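Local atomic coordinates of Esterase/lipase-like protein (Caldicellulosiruptor lactoaceticus 6A, PDB entry 6A6O), a protein that hydrolyses acetyl esters and also acts as a 1,4-beta-xylosidase, a bifunctional hydrolase whose fold is that of the esterase/lipase family. Residues Lys52-Tyr65 with Asn121-Gly135. Sequence-based numbering, arbitrary orientation.
Sequences KQLPCIIVFPGGGY and NIDPNRIGVLGFSAG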
loop_
_atom_site.group_PDB
_atom_site.type_symbol
_atom_site.label_atom_id
_atom_site.label_comp_id
_atom_site.label_asym_id
_atom_site.label_seq_id
_atom_site.Cartn_x
_atom_site.Cartn_y
_atom_site.Cartn_z
ATOM N N LYS A 52 -6.214 0.620 -24.447
ATOM C CA LYS A 52 -5.561 -0.621 -24.061
ATOM C C LYS A 52 -5.732 -0.851 -22.563
ATOM O O LYS A 52 -6.138 0.040 -21.811
ATOM C CB LYS A 52 -4.072 -0.591 -24.433
ATOM C CG LYS A 52 -3.236 0.359 -23.576
ATOM C CD LYS A 52 -1.977 0.836 -24.297
ATOM C CE LYS A 52 -1.105 -0.328 -24.749
ATOM N NZ LYS A 52 0.230 0.140 -25.218
ATOM N N GLN A 53 -5.432 -2.078 -22.144
ATOM C CA GLN A 53 -5.418 -2.413 -20.728
ATOM C C GLN A 53 -4.338 -1.613 -20.015
ATOM O O GLN A 53 -3.230 -1.446 -20.531
ATOM C CB GLN A 53 -5.144 -3.903 -20.545
ATOM C CG GLN A 53 -6.272 -4.689 -19.948
ATOM C CD GLN A 53 -5.878 -6.138 -19.744
ATOM O OE1 GLN A 53 -4.735 -6.526 -20.017
ATOM N NE2 GLN A 53 -6.815 -6.945 -19.258
ATOM N N LEU A 54 -4.654 -1.137 -18.815
ATOM C CA LEU A 54 -3.648 -0.351 -18.119
ATOM C C LEU A 54 -3.187 -1.038 -16.841
ATOM O O LEU A 54 -3.957 -1.764 -16.206
ATOM C CB LEU A 54 -4.184 1.033 -17.749
ATOM C CG LEU A 54 -4.421 1.948 -18.939
ATOM C CD1 LEU A 54 -4.988 3.241 -18.429
ATOM C CD2 LEU A 54 -3.125 2.179 -19.679
ATOM N N PRO A 55 -1.943 -0.800 -16.431
ATOM C CA PRO A 55 -1.518 -1.195 -15.087
ATOM C C PRO A 55 -2.127 -0.257 -14.054
ATOM O O PRO A 55 -2.604 0.840 -14.369
ATOM C CB PRO A 55 0.005 -1.043 -15.149
ATOM C CG PRO A 55 0.193 0.115 -16.080
ATOM C CD PRO A 55 -0.873 -0.084 -17.152
ATOM N N CYS A 56 -2.109 -0.710 -12.800
ATOM C CA CYS A 56 -2.833 -0.042 -11.728
ATOM C C CYS A 56 -1.998 -0.053 -10.454
ATOM O O CYS A 56 -1.369 -1.062 -10.134
ATOM C CB CYS A 56 -4.185 -0.735 -11.473
ATOM S SG CYS A 56 -5.018 -0.253 -9.977
ATOM N N ILE A 57 -1.986 1.070 -9.738
ATOM C CA ILE A 57 -1.387 1.150 -8.408
ATOM C C ILE A 57 -2.449 1.633 -7.430
ATOM O O ILE A 57 -3.102 2.657 -7.669
ATOM C CB ILE A 57 -0.175 2.099 -8.378
ATOM C CG1 ILE A 57 1.010 1.500 -9.156
ATOM C CG2 ILE A 57 0.203 2.415 -6.938
ATOM C CD1 ILE A 57 1.720 0.349 -8.412
ATOM N N ILE A 58 -2.615 0.914 -6.325
ATOM C CA ILE A 58 -3.455 1.382 -5.226
ATOM C C ILE A 58 -2.552 2.053 -4.208
ATOM O O ILE A 58 -1.596 1.438 -3.716
ATOM C CB ILE A 58 -4.242 0.230 -4.578
ATOM C CG1 ILE A 58 -5.012 -0.559 -5.639
ATOM C CG2 ILE A 58 -5.183 0.779 -3.501
ATOM C CD1 ILE A 58 -5.633 -1.851 -5.089
ATOM N N VAL A 59 -2.860 3.303 -3.885
ATOM C CA VAL A 59 -2.039 4.122 -3.005
ATOM C C VAL A 59 -2.560 4.005 -1.581
ATOM O O VAL A 59 -3.753 4.226 -1.329
ATOM C CB VAL A 59 -2.025 5.586 -3.463
ATOM C CG1 VAL A 59 -1.253 6.435 -2.444
ATOM C CG2 VAL A 59 -1.424 5.689 -4.850
ATOM N N PHE A 60 -1.664 3.644 -0.646
ATOM C CA PHE A 60 -1.979 3.554 0.776
ATOM C C PHE A 60 -1.373 4.772 1.467
ATOM O O PHE A 60 -0.162 4.776 1.743
ATOM C CB PHE A 60 -1.410 2.271 1.402
ATOM C CG PHE A 60 -1.985 0.973 0.891
ATOM C CD1 PHE A 60 -2.832 0.905 -0.204
ATOM C CD2 PHE A 60 -1.653 -0.205 1.541
ATOM C CE1 PHE A 60 -3.333 -0.302 -0.638
ATOM C CE2 PHE A 60 -2.154 -1.428 1.117
ATOM C CZ PHE A 60 -2.989 -1.483 0.022
ATOM N N PRO A 61 -2.145 5.804 1.795
ATOM C CA PRO A 61 -1.566 6.964 2.478
ATOM C C PRO A 61 -1.126 6.608 3.892
ATOM O O PRO A 61 -1.605 5.647 4.496
ATOM C CB PRO A 61 -2.719 7.983 2.495
ATOM C CG PRO A 61 -3.946 7.137 2.443
ATOM C CD PRO A 61 -3.608 5.924 1.629
ATOM N N GLY A 62 -0.197 7.411 4.421
ATOM C CA GLY A 62 0.261 7.273 5.790
ATOM C C GLY A 62 -0.601 8.060 6.764
ATOM O O GLY A 62 -1.676 8.557 6.427
ATOM N N GLY A 63 -0.107 8.176 7.996
ATOM C CA GLY A 63 -0.891 8.803 9.053
ATOM C C GLY A 63 -0.933 8.052 10.372
ATOM O O GLY A 63 -1.850 8.254 11.177
ATOM N N GLY A 64 0.053 7.185 10.612
ATOM C CA GLY A 64 0.213 6.550 11.910
ATOM C C GLY A 64 -0.941 5.698 12.382
ATOM O O GLY A 64 -1.055 5.440 13.584
ATOM N N TYR A 65 -1.800 5.246 11.471
ATOM C CA TYR A 65 -3.016 4.497 11.784
ATOM C C TYR A 65 -3.996 5.309 12.627
ATOM O O TYR A 65 -4.843 4.740 13.315
ATOM C CB TYR A 65 -2.699 3.156 12.464
ATOM C CG TYR A 65 -2.094 2.137 11.520
ATOM C CD1 TYR A 65 -2.827 1.636 10.447
ATOM C CD2 TYR A 65 -0.790 1.679 11.697
ATOM C CE1 TYR A 65 -2.276 0.694 9.579
ATOM C CE2 TYR A 65 -0.234 0.752 10.840
ATOM C CZ TYR A 65 -0.970 0.251 9.792
ATOM O OH TYR A 65 -0.411 -0.692 8.934
ATOM N N ASN A 121 -10.906 -1.613 -17.057
ATOM C CA ASN A 121 -9.876 -1.570 -18.097
ATOM C C ASN A 121 -8.473 -1.664 -17.495
ATOM O O ASN A 121 -7.539 -0.983 -17.932
ATOM C CB ASN A 121 -10.014 -0.317 -18.969
ATOM C CG ASN A 121 -9.149 -0.373 -20.209
ATOM O OD1 ASN A 121 -8.916 -1.445 -20.770
ATOM N ND2 ASN A 121 -8.648 0.783 -20.632
ATOM N N ILE A 122 -8.320 -2.528 -16.491
ATOM C CA ILE A 122 -7.060 -2.717 -15.777
ATOM C C ILE A 122 -6.557 -4.137 -16.009
ATOM O O ILE A 122 -7.346 -5.087 -16.033
ATOM C CB ILE A 122 -7.247 -2.440 -14.272
ATOM C CG1 ILE A 122 -7.378 -0.935 -14.028
ATOM C CG2 ILE A 122 -6.121 -3.063 -13.446
ATOM C CD1 ILE A 122 -8.021 -0.610 -12.711
ATOM N N ASP A 123 -5.246 -4.277 -16.180
ATOM C CA ASP A 123 -4.621 -5.592 -16.290
ATOM C C ASP A 123 -4.633 -6.257 -14.921
ATOM O O ASP A 123 -4.014 -5.728 -13.985
ATOM C CB ASP A 123 -3.204 -5.427 -16.821
ATOM C CG ASP A 123 -2.466 -6.747 -17.013
ATOM O OD1 ASP A 123 -2.968 -7.830 -16.635
ATOM O OD2 ASP A 123 -1.349 -6.688 -17.572
ATOM N N PRO A 124 -5.337 -7.382 -14.738
ATOM C CA PRO A 124 -5.385 -8.000 -13.401
ATOM C C PRO A 124 -4.039 -8.536 -12.943
ATOM O O PRO A 124 -3.864 -8.811 -11.747
ATOM C CB PRO A 124 -6.414 -9.129 -13.571
ATOM C CG PRO A 124 -6.296 -9.502 -15.016
ATOM C CD PRO A 124 -6.042 -8.196 -15.749
ATOM N N ASN A 125 -3.076 -8.676 -13.848
ATOM C CA ASN A 125 -1.735 -9.106 -13.483
ATOM C C ASN A 125 -0.760 -7.948 -13.358
ATOM O O ASN A 125 0.441 -8.179 -13.216
ATOM C CB ASN A 125 -1.227 -10.133 -14.488
ATOM C CG ASN A 125 -2.071 -11.384 -14.475
ATOM O OD1 ASN A 125 -2.315 -11.950 -13.411
ATOM N ND2 ASN A 125 -2.558 -11.797 -15.641
ATOM N N ARG A 126 -1.253 -6.713 -13.373
ATOM C CA ARG A 126 -0.436 -5.532 -13.104
ATOM C C ARG A 126 -1.195 -4.614 -12.144
ATOM O O ARG A 126 -1.526 -3.471 -12.453
ATOM C CB ARG A 126 -0.058 -4.798 -14.389
ATOM C CG ARG A 126 1.053 -5.492 -15.187
ATOM C CD ARG A 126 1.490 -4.662 -16.372
ATOM N NE ARG A 126 0.418 -4.503 -17.355
ATOM C CZ ARG A 126 0.330 -3.484 -18.212
ATOM N NH1 ARG A 126 1.244 -2.523 -18.203
ATOM N NH2 ARG A 126 -0.677 -3.421 -19.077
ATOM N N ILE A 127 -1.488 -5.144 -10.958
ATOM C CA ILE A 127 -2.116 -4.397 -9.877
ATOM C C ILE A 127 -1.146 -4.408 -8.706
ATOM O O ILE A 127 -0.973 -5.446 -8.057
ATOM C CB ILE A 127 -3.466 -4.998 -9.464
ATOM C CG1 ILE A 127 -4.460 -4.932 -10.628
ATOM C CG2 ILE A 127 -4.034 -4.268 -8.238
ATOM C CD1 ILE A 127 -5.690 -5.777 -10.397
ATOM N N GLY A 128 -0.517 -3.263 -8.432
ATOM C CA GLY A 128 0.423 -3.122 -7.345
ATOM C C GLY A 128 -0.085 -2.164 -6.277
ATOM O O GLY A 128 -1.147 -1.553 -6.394
ATOM N N VAL A 129 0.706 -2.044 -5.213
ATOM C CA VAL A 129 0.368 -1.156 -4.109
ATOM C C VAL A 129 1.561 -0.254 -3.823
ATOM O O VAL A 129 2.721 -0.635 -4.023
ATOM C CB VAL A 129 -0.049 -1.921 -2.828
ATOM C CG1 VAL A 129 -1.377 -2.701 -3.069
ATOM C CG2 VAL A 129 1.098 -2.836 -2.354
ATOM N N LEU A 130 1.257 0.966 -3.380
ATOM C CA LEU A 130 2.264 1.962 -3.037
ATOM C C LEU A 130 1.834 2.598 -1.721
ATOM O O LEU A 130 0.705 3.076 -1.601
ATOM C CB LEU A 130 2.413 3.001 -4.166
ATOM C CG LEU A 130 3.462 4.114 -4.017
ATOM C CD1 LEU A 130 3.935 4.658 -5.360
ATOM C CD2 LEU A 130 2.910 5.271 -3.160
ATOM N N GLY A 131 2.703 2.568 -0.718
ATOM C CA GLY A 131 2.347 3.043 0.603
ATOM C C GLY A 131 3.418 3.937 1.191
ATOM O O GLY A 131 4.608 3.753 0.952
ATOM N N PHE A 132 2.957 4.913 1.973
ATOM C CA PHE A 132 3.792 5.855 2.704
ATOM C C PHE A 132 3.669 5.608 4.204
ATOM O O PHE A 132 2.554 5.589 4.738
ATOM C CB PHE A 132 3.368 7.301 2.431
ATOM C CG PHE A 132 3.463 7.722 0.998
ATOM C CD1 PHE A 132 2.410 7.501 0.119
ATOM C CD2 PHE A 132 4.602 8.373 0.538
ATOM C CE1 PHE A 132 2.498 7.931 -1.201
ATOM C CE2 PHE A 132 4.701 8.798 -0.765
ATOM C CZ PHE A 132 3.650 8.568 -1.643
ATOM N N SER A 133 4.808 5.504 4.891
ATOM C CA SER A 133 4.862 5.488 6.363
ATOM C C SER A 133 3.986 4.354 6.890
ATOM O O SER A 133 4.238 3.188 6.541
ATOM C CB SER A 133 4.506 6.893 6.876
ATOM O OG SER A 133 4.747 6.979 8.272
ATOM N N ALA A 134 2.967 4.618 7.717
ATOM C CA ALA A 134 2.077 3.543 8.152
ATOM C C ALA A 134 1.339 2.904 6.975
ATOM O O ALA A 134 1.005 1.718 7.029
ATOM C CB ALA A 134 1.073 4.067 9.179
ATOM N N GLY A 135 1.046 3.679 5.922
ATOM C CA GLY A 135 0.528 3.084 4.701
ATOM C C GLY A 135 1.524 2.154 4.034
ATOM O O GLY A 135 1.136 1.170 3.393
HETATM O O HOH W 1 -8.800 -5.924 -18.355
HETATM O O HOH W 2 -2.231 -5.435 -20.540
HETATM O O HOH W 3 2.487 7.385 9.432
#
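K52 O receives ND2 of N121 at 2.9 Å. The donor lies well above the carbonyl plane, and the N-H points at the oxygen poorly (132°). Q53 runs out extended beyond CG and crosses the side chain of D123 at about a right angle. A water links Q53 OE1 to R126 NH2. L54 bonds through its backbone to both N121 and D123. P55 lies alongside R126, with CD 3.4 Å from NH1, over one face of the guanidinium. A salt bridge from R126 NE to D123 OD2 (2.8 Å), in the guanidinium plane, helps fix that group's rotation. D123 OD1 also accepts from N125 N, an Asx turn.

From C56 to F60, strand 54-60 pairs in parallel with strand 127-132. C56 N bonds to R126 O, and the chain continues with bonds from I58 and F60 to G128 and L130. C56 CB packs on I122 CG2 at 3.6 Å. On the other face of the sheet, I57 CG2 meets L130 CB, also at 3.6 Å. The F60 ring crosses V129 at a slant, with V129 CB over one face, offset toward the rim; CZ is 3.7 Å from V129 CG1. G135 O approaches this ring at its edge.

Beyond the strand, G62 passes close to F132 O. A water joins G63 N to S133 OG. A134 CB sits over the Y65 ring, 4.2 Å from its centroid, a CH-pi contact. S133 lies in a GxSxG turn consistent with a nucleophile elbow, and its OG bonds to H254.

Strand 54-60 lies between strands 86-91 and 127-132 in the central sheet. Helix 74-82 packs on I57, V59 and F132, while helix 134-142 packs on F60 and V129.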